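Local coordinates for protein succinate dehydrogenase subunit A (Mycolicibacterium smegmatis, PDB 7D6V) that probably oxidises succinate to fumarate as the FAD-bearing subunit of a membrane-bound respiratory complex that passes the electrons on to quinone, at residues A[5-10]-A[167-172]; A[58-63]-A[116-121]; A[67-72]-A[123-128]. All blocks are in the same frame, centred on the assembly; numbering follows the deposited sequence.

Overall arrangement
Starting at the N terminus, residues 5-10 lead out of strand 5-7 toward the FAD-binding core, and contact 1 brings them beside strand 166-169, closing a long loop of more than 150 residues. Both other contacts are nested inside that loop, their centres about 40 Å from the centre of contact 1. The chain passes 58-63, then helix 67-76 and helix 84-102, and returns through 116-121 and 123-128, so contacts 2 and 3 cross, with alternating segments. Their centres are about 11 Å apart and they touch directly. Together they tie the loop 58-63 to strand 118-119, and helix 67-76 to the loop that leads on to strand 129-130, far from the N-terminal strand.

Contact 1: residues A[5-10]-A[167-172]; sequences ERHSYD and RVFHET
Arg-167 runs past the phenol oxygen of Tyr-9 and finishes beside the ring of His-7. Its CB lies 3.5 Å from Tyr-9 OH, CG passes somewhat farther off, and CD comes back to 3.3 Å from the same Tyr-9 OH, so the aliphatic part of the arginine flanks the tip of the tyrosine. The chain is extended from CG to NE, with CG anti to the backbone N (chi1 -170°), and this carries the guanidinium beyond Tyr-9 until NH1 stands 3.7 Å from His-7 CE1. The arginine side chain crosses the histidine at about a right angle, and no hydrogen bond links the two. Phe-169 CE1, from the arginine's own segment, lies over one face of the guanidinium, toward its rim. NE has a long, weak ion pair with Glu-163.

The two backbones belong to different sheets. Strand 5-7 pairs with strand 197-200 at the border of a mixed sheet, whereas strand 166-169 is an outer strand, next to 34-37, of the parallel sheet of the Rossmann-type FAD-binding fold. Side chains join them, and a little farther along Thr-172 touches the FAD.

Phe-169 comes to meet the same side chains from the Rossmann side. Its ring turns an edge to the face of His-7 in a T-shaped pair, centroids 5.2 Å apart, with Phe-169 CE1 above that face toward its rim. Tyr-9 OH sits at the edge of the phenylalanine ring, near its plane, 3.7 Å from Phe-169 CZ. Phe-169 also makes an edge-to-face pair with Phe-200. A hydrogen bond near the ring plane limits rotation of the imidazole: His-7 NE2 donates to Glu-5 OE2 over 2.7 Å. Glu-5 OE2 also hydrogen-bonds to Tyr-191 OH.

Contact 2: residues A[58-63]-A[116-121]; sequences MRNVNT and ISQRNF
Gln-118 pushes its amide into the loop at Met-58, Asn-60 and Val-61, and nearly everything in this contact is arranged round that group. Its OE1 faces two successive backbone amides: Asn-60 N at 3.1 Å and Val-61 N at 3.5 Å, each a weak hydrogen bond to the same oxygen. The other end of the amide is covered by methionine, with Met-58 CE 3.4 Å from Gln-118 NE2 and Met-58 CB at a similar distance. The glutamine is extended beyond CG (chi2 175°), which is what lets its amide reach across to the other segment.

A second tie runs alongside. Asn-60 ND2 donates to Ile-116 O over 2.9 Å, arriving in the carbonyl plane on a lone pair, while the amides of Asn-60 and Gln-118 lie at 45° to each other. Apolar contacts flank the polar ones: Met-58 bends at its last torsion so that CE meets Ile-116 CG2 at 3.8 Å, and Val-61 CG2 lies alongside Gln-118, close to its CB and O.

Farther out, Met-58 rests on Pro-95, Val-98 and Trp-99 of helix 84-102, and Ile-116 reaches Glu-102 of that helix. Gln-118 NE2 makes a weak hydrogen bond to Arg-128 O, just before strand 129-130, the neighbour of 118-119 in the small antiparallel sheet that also holds 54-55.

Chemically, one buried glutamine side chain bonds to backbone at both ends of its amide: its carbonyl serves the amides of an irregular loop and its NH2 group meets the carbonyl of Arg-128, so both polar ends have partners although each of these bonds is weak.

Contact 3: residues A[67-72]-A[123-128]; sequences WQVHFG and GHTYPR
At the start of helix 67-76, His-70 packs against Arg-128 of the loop that joins strands 118-119 and 129-130, in the FAD-binding part of the chain; the side chain of His-124, from this same loop, is about 8 Å from the flavin cofactor. The guanidinium of Arg-128 lies flat on His-70 in an offset stack, the centres 4.5 Å apart and the planes only 10° from parallel. Arg-128 NE stands over the imidazole, 3.6 Å from His-70 CG, while Arg-128 CD makes a CH-pi contact 3.9 Å from the centroid of the His-70 ring. Beyond NE the guanidinium slides off the ring, so that CZ comes over the helix backbone, 3.8 Å from His-70 CA. A bend at chi3 of the arginine (-93°) folds its end flat in this way.

His-124 turns its edge to the face of His-70, an offset edge-to-face pair with the planes at 69°. It also takes a weak hydrogen bond on ND1 from Arg-128 NE, at 3.4 Å, within its own loop. The residue preceding His-70, Val-69, adds the apolar part: its CG1 rests against both Thr-125 CB at 3.8 Å and Tyr-126 CD1 at 3.9 Å.

Partners beyond the two segments hold the polar ends. His-70 NE2 hydrogen-bonds to Asn-427 OD1 and His-124 NE2 to Gly-425 O, while Arg-128 makes salt bridges to Asp-73 through NH2 and to Asp-65 through NH1. With an aspartate on each terminal nitrogen, the arginine's charge is probably well balanced in this buried setting, and the two bridges, with the weak bond from NE, probably limit rotation of the guanidinium where it stacks on His-70.

Contact 1: residues A[5-10]-A[167-172]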
loop_
_atom_site.group_PDB
_atom_site.type_symbol
_atom_site.label_atom_id
_atom_site.label_comp_id
_atom_site.label_asym_id
_atom_site.label_seq_id
_atom_site.Cartn_x
_atom_site.Cartn_y
_atom_site.Cartn_z
ATOM N N GLU A 5 9.483 32.125 4.145
ATOM C CA GLU A 5 8.239 31.830 4.845
ATOM C C GLU A 5 8.574 31.272 6.221
ATOM O O GLU A 5 9.208 30.222 6.324
ATOM C CB GLU A 5 7.387 30.841 4.052
ATOM C CG GLU A 5 6.231 30.253 4.835
ATOM C CD GLU A 5 5.338 29.377 3.984
ATOM O OE1 GLU A 5 4.865 29.852 2.932
ATOM O OE2 GLU A 5 5.109 28.210 4.364
ATOM N N ARG A 6 8.133 31.956 7.274
ATOM C CA ARG A 6 8.535 31.639 8.638
ATOM C C ARG A 6 7.361 31.118 9.452
ATOM O O ARG A 6 6.260 31.673 9.403
ATOM C CB ARG A 6 9.132 32.861 9.333
ATOM C CG ARG A 6 10.257 33.514 8.571
ATOM C CD ARG A 6 10.589 34.864 9.161
ATOM N NE ARG A 6 11.461 34.743 10.323
ATOM C CZ ARG A 6 12.753 35.047 10.316
ATOM N NH1 ARG A 6 13.473 34.909 11.420
ATOM N NH2 ARG A 6 13.323 35.489 9.204
ATOM N N HIS A 7 7.613 30.058 10.213
ATOM C CA HIS A 7 6.630 29.475 11.113
ATOM C C HIS A 7 7.239 29.328 12.498
ATOM O O HIS A 7 8.447 29.128 12.643
ATOM C CB HIS A 7 6.145 28.117 10.609
ATOM C CG HIS A 7 5.558 28.159 9.235
ATOM N ND1 HIS A 7 4.284 28.622 8.983
ATOM C CD2 HIS A 7 6.068 27.796 8.036
ATOM C CE1 HIS A 7 4.037 28.544 7.689
ATOM N NE2 HIS A 7 5.103 28.045 7.091
ATOM N N SER A 8 6.392 29.431 13.518
ATOM C CA SER A 8 6.817 29.352 14.909
ATOM C C SER A 8 6.081 28.206 15.585
ATOM O O SER A 8 4.847 28.168 15.577
ATOM C CB SER A 8 6.550 30.668 15.637
ATOM O OG SER A 8 7.129 30.663 16.927
ATOM N N TYR A 9 6.837 27.276 16.166
ATOM C CA TYR A 9 6.273 26.108 16.825
ATOM C C TYR A 9 7.092 25.789 18.067
ATOM O O TYR A 9 8.128 26.402 18.329
ATOM C CB TYR A 9 6.228 24.900 15.885
ATOM C CG TYR A 9 5.170 25.013 14.818
ATOM C CD1 TYR A 9 3.870 24.602 15.059
ATOM C CD2 TYR A 9 5.469 25.546 13.573
ATOM C CE1 TYR A 9 2.900 24.709 14.089
ATOM C CE2 TYR A 9 4.506 25.658 12.599
ATOM C CZ TYR A 9 3.224 25.240 12.861
ATOM O OH TYR A 9 2.259 25.350 11.890
ATOM N N ASP A 10 6.604 24.826 18.845
ATOM C CA ASP A 10 7.325 24.355 20.022
ATOM C C ASP A 10 8.312 23.247 19.681
ATOM O O ASP A 10 9.416 23.210 20.231
ATOM C CB ASP A 10 6.344 23.857 21.083
ATOM C CG ASP A 10 5.589 24.981 21.755
ATOM O OD1 ASP A 10 6.202 26.032 22.032
ATOM O OD2 ASP A 10 4.379 24.814 22.011
ATOM N N ARG A 167 0.278 20.681 12.646
ATOM C CA ARG A 167 0.263 20.959 11.219
ATOM C C ARG A 167 1.258 20.047 10.519
ATOM O O ARG A 167 2.370 19.836 11.009
ATOM C CB ARG A 167 0.592 22.422 10.927
ATOM C CG ARG A 167 0.346 22.815 9.487
ATOM C CD ARG A 167 0.450 24.305 9.286
ATOM N NE ARG A 167 0.461 24.646 7.870
ATOM C CZ ARG A 167 0.605 25.877 7.398
ATOM N NH1 ARG A 167 0.750 26.896 8.231
ATOM N NH2 ARG A 167 0.601 26.089 6.092
ATOM N N VAL A 168 0.853 19.507 9.374
ATOM C CA VAL A 168 1.675 18.597 8.587
ATOM C C VAL A 168 2.174 19.338 7.358
ATOM O O VAL A 168 1.385 19.956 6.634
ATOM C CB VAL A 168 0.894 17.334 8.183
ATOM C CG1 VAL A 168 1.807 16.356 7.468
ATOM C CG2 VAL A 168 0.265 16.684 9.400
ATOM N N PHE A 169 3.483 19.283 7.126
ATOM C CA PHE A 169 4.121 19.882 5.958
ATOM C C PHE A 169 4.718 18.744 5.136
ATOM O O PHE A 169 5.891 18.404 5.294
ATOM C CB PHE A 169 5.205 20.896 6.348
ATOM C CG PHE A 169 4.722 22.017 7.227
ATOM C CD1 PHE A 169 4.558 23.290 6.712
ATOM C CD2 PHE A 169 4.473 21.809 8.572
ATOM C CE1 PHE A 169 4.134 24.326 7.513
ATOM C CE2 PHE A 169 4.045 22.843 9.377
ATOM C CZ PHE A 169 3.879 24.103 8.846
ATOM N N HIS A 170 3.917 18.160 4.252
ATOM C CA HIS A 170 4.411 17.107 3.383
ATOM C C HIS A 170 5.049 17.712 2.136
ATOM O O HIS A 170 4.815 18.873 1.794
ATOM C CB HIS A 170 3.292 16.144 2.988
ATOM C CG HIS A 170 2.220 16.771 2.155
ATOM N ND1 HIS A 170 2.170 16.644 0.784
ATOM C CD2 HIS A 170 1.152 17.524 2.501
ATOM C CE1 HIS A 170 1.118 17.297 0.323
ATOM N NE2 HIS A 170 0.484 17.840 1.345
ATOM N N GLU A 171 5.867 16.901 1.461
ATOM C CA GLU A 171 6.637 17.341 0.297
ATOM C C GLU A 171 7.556 18.507 0.657
ATOM O O GLU A 171 7.742 19.440 -0.124
ATOM C CB GLU A 171 5.720 17.716 -0.870
ATOM C CG GLU A 171 4.922 16.572 -1.482
ATOM C CD GLU A 171 5.788 15.551 -2.184
ATOM O OE1 GLU A 171 6.840 15.940 -2.729
ATOM O OE2 GLU A 171 5.412 14.364 -2.212
ATOM N N THR A 172 8.130 18.457 1.856
ATOM C CA THR A 172 9.035 19.487 2.346
ATOM C C THR A 172 10.324 18.827 2.805
ATOM O O THR A 172 10.290 17.819 3.514
ATOM C CB THR A 172 8.405 20.280 3.495
ATOM O OG1 THR A 172 7.116 20.758 3.094
ATOM C CG2 THR A 172 9.274 21.465 3.867
#

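Contact 2: residues A[58-63]-A[116-121]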
loop_
_atom_site.group_PDB
_atom_site.type_symbol
_atom_site.label_atom_id
_atom_site.label_comp_id
_atom_site.label_asym_id
_atom_site.label_seq_id
_atom_site.Cartn_x
_atom_site.Cartn_y
_atom_site.Cartn_z
ATOM N N MET A 58 3.457 -9.657 24.497
ATOM C CA MET A 58 2.066 -9.590 24.924
ATOM C C MET A 58 1.569 -10.901 25.519
ATOM O O MET A 58 0.566 -10.890 26.240
ATOM C CB MET A 58 1.178 -9.182 23.748
ATOM C CG MET A 58 1.372 -7.742 23.312
ATOM S SD MET A 58 0.232 -7.209 22.026
ATOM C CE MET A 58 0.563 -8.421 20.758
ATOM N N ARG A 59 2.240 -12.017 25.227
ATOM C CA ARG A 59 1.927 -13.336 25.779
ATOM C C ARG A 59 0.575 -13.861 25.308
ATOM O O ARG A 59 -0.053 -14.669 25.992
ATOM C CB ARG A 59 1.987 -13.336 27.311
ATOM C CG ARG A 59 3.327 -12.927 27.879
ATOM C CD ARG A 59 3.189 -12.389 29.287
ATOM N NE ARG A 59 3.035 -13.456 30.270
ATOM C CZ ARG A 59 2.109 -13.467 31.223
ATOM N NH1 ARG A 59 1.248 -12.466 31.321
ATOM N NH2 ARG A 59 2.042 -14.477 32.075
ATOM N N ASN A 60 0.120 -13.419 24.136
ATOM C CA ASN A 60 -1.188 -13.839 23.644
ATOM C C ASN A 60 -1.172 -15.292 23.190
ATOM O O ASN A 60 -2.140 -16.027 23.417
ATOM C CB ASN A 60 -1.638 -12.933 22.501
ATOM C CG ASN A 60 -1.913 -11.525 22.954
ATOM O OD1 ASN A 60 -2.117 -11.269 24.138
ATOM N ND2 ASN A 60 -1.921 -10.594 22.012
ATOM N N VAL A 61 -0.092 -15.723 22.542
ATOM C CA VAL A 61 -0.028 -17.085 22.024
ATOM C C VAL A 61 0.339 -18.063 23.131
ATOM O O VAL A 61 -0.408 -19.004 23.421
ATOM C CB VAL A 61 0.956 -17.169 20.842
ATOM C CG1 VAL A 61 1.232 -18.618 20.489
ATOM C CG2 VAL A 61 0.398 -16.424 19.644
ATOM N N ASN A 62 1.488 -17.859 23.769
ATOM C CA ASN A 62 1.831 -18.610 24.965
ATOM C C ASN A 62 2.296 -17.657 26.055
ATOM O O ASN A 62 2.902 -16.617 25.785
ATOM C CB ASN A 62 2.901 -19.685 24.700
ATOM C CG ASN A 62 4.263 -19.105 24.419
ATOM O OD1 ASN A 62 4.390 -17.990 23.921
ATOM N ND2 ASN A 62 5.298 -19.859 24.757
ATOM N N THR A 63 2.003 -18.032 27.296
ATOM C CA THR A 63 2.153 -17.153 28.446
ATOM C C THR A 63 3.505 -17.273 29.132
ATOM O O THR A 63 3.729 -16.595 30.139
ATOM C CB THR A 63 1.042 -17.436 29.458
ATOM O OG1 THR A 63 1.255 -18.720 30.054
ATOM C CG2 THR A 63 -0.307 -17.422 28.771
ATOM N N ILE A 116 -4.674 -10.265 19.925
ATOM C CA ILE A 116 -3.818 -10.007 18.774
ATOM C C ILE A 116 -2.980 -11.246 18.488
ATOM O O ILE A 116 -2.371 -11.823 19.397
ATOM C CB ILE A 116 -2.933 -8.775 19.018
ATOM C CG1 ILE A 116 -3.794 -7.521 19.161
ATOM C CG2 ILE A 116 -1.952 -8.595 17.885
ATOM C CD1 ILE A 116 -3.000 -6.260 19.378
ATOM N N SER A 117 -2.954 -11.663 17.226
ATOM C CA SER A 117 -2.201 -12.840 16.821
ATOM C C SER A 117 -0.714 -12.523 16.728
ATOM O O SER A 117 -0.321 -11.436 16.295
ATOM C CB SER A 117 -2.715 -13.357 15.479
ATOM O OG SER A 117 -2.157 -14.618 15.168
ATOM N N GLN A 118 0.114 -13.484 17.134
ATOM C CA GLN A 118 1.564 -13.331 17.146
ATOM C C GLN A 118 2.203 -14.499 16.410
ATOM O O GLN A 118 1.838 -15.654 16.642
ATOM C CB GLN A 118 2.095 -13.252 18.579
ATOM C CG GLN A 118 1.611 -12.037 19.348
ATOM C CD GLN A 118 2.059 -12.041 20.792
ATOM O OE1 GLN A 118 1.755 -12.962 21.543
ATOM N NE2 GLN A 118 2.785 -11.008 21.189
ATOM N N ARG A 119 3.152 -14.198 15.530
ATOM C CA ARG A 119 3.877 -15.212 14.778
ATOM C C ARG A 119 5.262 -15.445 15.366
ATOM O O ARG A 119 5.781 -14.645 16.146
ATOM C CB ARG A 119 4.015 -14.817 13.306
ATOM C CG ARG A 119 2.772 -15.033 12.481
ATOM C CD ARG A 119 3.033 -14.739 11.016
ATOM N NE ARG A 119 3.458 -13.360 10.806
ATOM C CZ ARG A 119 3.606 -12.799 9.612
ATOM N NH1 ARG A 119 3.354 -13.496 8.516
ATOM N NH2 ARG A 119 3.998 -11.537 9.515
ATOM N N ASN A 120 5.861 -16.559 14.964
ATOM C CA ASN A 120 7.231 -16.880 15.324
ATOM C C ASN A 120 8.189 -16.344 14.271
ATOM O O ASN A 120 7.853 -16.245 13.088
ATOM C CB ASN A 120 7.413 -18.389 15.476
ATOM C CG ASN A 120 8.208 -18.751 16.708
ATOM O OD1 ASN A 120 9.049 -17.979 17.167
ATOM N ND2 ASN A 120 7.939 -19.927 17.260
ATOM N N PHE A 121 9.393 -15.988 14.714
ATOM C CA PHE A 121 10.412 -15.445 13.832
ATOM C C PHE A 121 11.765 -15.992 14.267
ATOM O O PHE A 121 11.877 -16.702 15.271
ATOM C CB PHE A 121 10.378 -13.913 13.833
ATOM C CG PHE A 121 10.999 -13.291 12.618
ATOM C CD1 PHE A 121 10.282 -13.190 11.441
ATOM C CD2 PHE A 121 12.289 -12.793 12.654
ATOM C CE1 PHE A 121 10.843 -12.621 10.320
ATOM C CE2 PHE A 121 12.857 -12.227 11.534
ATOM C CZ PHE A 121 12.132 -12.137 10.368
#

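Contact 3: residues A[67-72]-A[123-128]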
loop_
_atom_site.group_PDB
_atom_site.type_symbol
_atom_site.label_atom_id
_atom_site.label_comp_id
_atom_site.label_asym_id
_atom_site.label_seq_id
_atom_site.Cartn_x
_atom_site.Cartn_y
_atom_site.Cartn_z
ATOM N N TRP A 67 9.230 -9.897 29.439
ATOM C CA TRP A 67 10.158 -8.894 28.934
ATOM C C TRP A 67 11.605 -9.296 29.171
ATOM O O TRP A 67 12.486 -8.838 28.441
ATOM C CB TRP A 67 9.862 -7.518 29.552
ATOM C CG TRP A 67 10.267 -7.354 30.988
ATOM C CD1 TRP A 67 9.461 -7.458 32.079
ATOM C CD2 TRP A 67 11.570 -7.027 31.484
ATOM N NE1 TRP A 67 10.181 -7.235 33.223
ATOM C CE2 TRP A 67 11.481 -6.969 32.885
ATOM C CE3 TRP A 67 12.808 -6.790 30.879
ATOM C CZ2 TRP A 67 12.579 -6.682 33.690
ATOM C CZ3 TRP A 67 13.893 -6.508 31.679
ATOM C CH2 TRP A 67 13.772 -6.455 33.069
ATOM N N GLN A 68 11.870 -10.145 30.165
ATOM C CA GLN A 68 13.221 -10.659 30.366
ATOM C C GLN A 68 13.664 -11.531 29.197
ATOM O O GLN A 68 14.807 -11.432 28.737
ATOM C CB GLN A 68 13.285 -11.446 31.673
ATOM C CG GLN A 68 13.248 -10.588 32.919
ATOM C CD GLN A 68 11.856 -10.459 33.502
ATOM O OE1 GLN A 68 10.858 -10.661 32.814
ATOM N NE2 GLN A 68 11.783 -10.122 34.782
ATOM N N VAL A 69 12.771 -12.393 28.706
ATOM C CA VAL A 69 13.104 -13.256 27.576
ATOM C C VAL A 69 13.355 -12.424 26.325
ATOM O O VAL A 69 14.318 -12.660 25.587
ATOM C CB VAL A 69 11.990 -14.295 27.356
ATOM C CG1 VAL A 69 12.300 -15.163 26.153
ATOM C CG2 VAL A 69 11.814 -15.147 28.595
ATOM N N HIS A 70 12.493 -11.439 26.069
ATOM C CA HIS A 70 12.678 -10.559 24.920
ATOM C C HIS A 70 13.970 -9.759 25.042
ATOM O O HIS A 70 14.682 -9.557 24.053
ATOM C CB HIS A 70 11.471 -9.630 24.791
ATOM C CG HIS A 70 11.395 -8.900 23.487
ATOM N ND1 HIS A 70 10.314 -8.123 23.136
ATOM C CD2 HIS A 70 12.260 -8.831 22.449
ATOM C CE1 HIS A 70 10.516 -7.606 21.940
ATOM N NE2 HIS A 70 11.690 -8.020 21.500
ATOM N N PHE A 71 14.288 -9.296 26.252
ATOM C CA PHE A 71 15.529 -8.562 26.474
ATOM C C PHE A 71 16.744 -9.434 26.184
ATOM O O PHE A 71 17.693 -8.991 25.528
ATOM C CB PHE A 71 15.562 -8.040 27.910
ATOM C CG PHE A 71 16.893 -7.491 28.333
ATOM C CD1 PHE A 71 17.354 -6.288 27.832
ATOM C CD2 PHE A 71 17.679 -8.175 29.241
ATOM C CE1 PHE A 71 18.569 -5.783 28.223
ATOM C CE2 PHE A 71 18.897 -7.674 29.633
ATOM C CZ PHE A 71 19.341 -6.474 29.124
ATOM N N GLY A 72 16.732 -10.678 26.664
ATOM C CA GLY A 72 17.832 -11.581 26.372
ATOM C C GLY A 72 17.953 -11.892 24.893
ATOM O O GLY A 72 19.059 -11.987 24.356
ATOM N N GLY A 123 15.070 -15.000 15.512
ATOM C CA GLY A 123 15.819 -14.877 16.743
ATOM C C GLY A 123 15.021 -14.785 18.020
ATOM O O GLY A 123 15.609 -14.584 19.086
ATOM N N HIS A 124 13.702 -14.931 17.958
ATOM C CA HIS A 124 12.847 -14.828 19.132
ATOM C C HIS A 124 12.564 -16.210 19.703
ATOM O O HIS A 124 12.326 -17.165 18.960
ATOM C CB HIS A 124 11.537 -14.123 18.787
ATOM C CG HIS A 124 11.722 -12.801 18.108
ATOM N ND1 HIS A 124 11.842 -11.618 18.802
ATOM C CD2 HIS A 124 11.805 -12.478 16.797
ATOM C CE1 HIS A 124 11.990 -10.623 17.949
ATOM N NE2 HIS A 124 11.971 -11.117 16.725
ATOM N N THR A 125 12.594 -16.308 21.034
ATOM C CA THR A 125 12.348 -17.586 21.695
ATOM C C THR A 125 10.882 -17.996 21.610
ATOM O O THR A 125 10.578 -19.190 21.510
ATOM C CB THR A 125 12.797 -17.510 23.155
ATOM O OG1 THR A 125 14.182 -17.155 23.208
ATOM C CG2 THR A 125 12.606 -18.846 23.851
ATOM N N TYR A 126 9.972 -17.036 21.629
ATOM C CA TYR A 126 8.541 -17.282 21.669
ATOM C C TYR A 126 7.860 -16.468 20.583
ATOM O O TYR A 126 8.418 -15.478 20.100
ATOM C CB TYR A 126 7.967 -16.916 23.046
ATOM C CG TYR A 126 8.496 -17.770 24.173
ATOM C CD1 TYR A 126 9.144 -17.200 25.254
ATOM C CD2 TYR A 126 8.356 -19.147 24.149
ATOM C CE1 TYR A 126 9.628 -17.972 26.281
ATOM C CE2 TYR A 126 8.840 -19.929 25.172
ATOM C CZ TYR A 126 9.473 -19.336 26.237
ATOM O OH TYR A 126 9.957 -20.113 27.259
ATOM N N PRO A 127 6.659 -16.869 20.158
ATOM C CA PRO A 127 5.929 -16.074 19.159
ATOM C C PRO A 127 5.586 -14.699 19.709
ATOM O O PRO A 127 4.931 -14.569 20.745
ATOM C CB PRO A 127 4.672 -16.911 18.889
ATOM C CG PRO A 127 4.983 -18.267 19.407
ATOM C CD PRO A 127 5.909 -18.073 20.550
ATOM N N ARG A 128 6.034 -13.665 19.003
ATOM C CA ARG A 128 5.951 -12.298 19.497
ATOM C C ARG A 128 5.426 -11.293 18.491
ATOM O O ARG A 128 4.994 -10.213 18.907
ATOM C CB ARG A 128 7.332 -11.813 19.960
ATOM C CG ARG A 128 7.683 -12.169 21.372
ATOM C CD ARG A 128 8.759 -11.251 21.895
ATOM N NE ARG A 128 10.095 -11.798 21.694
ATOM C CZ ARG A 128 10.659 -12.708 22.477
ATOM N NH1 ARG A 128 10.011 -13.193 23.521
ATOM N NH2 ARG A 128 11.878 -13.136 22.213
#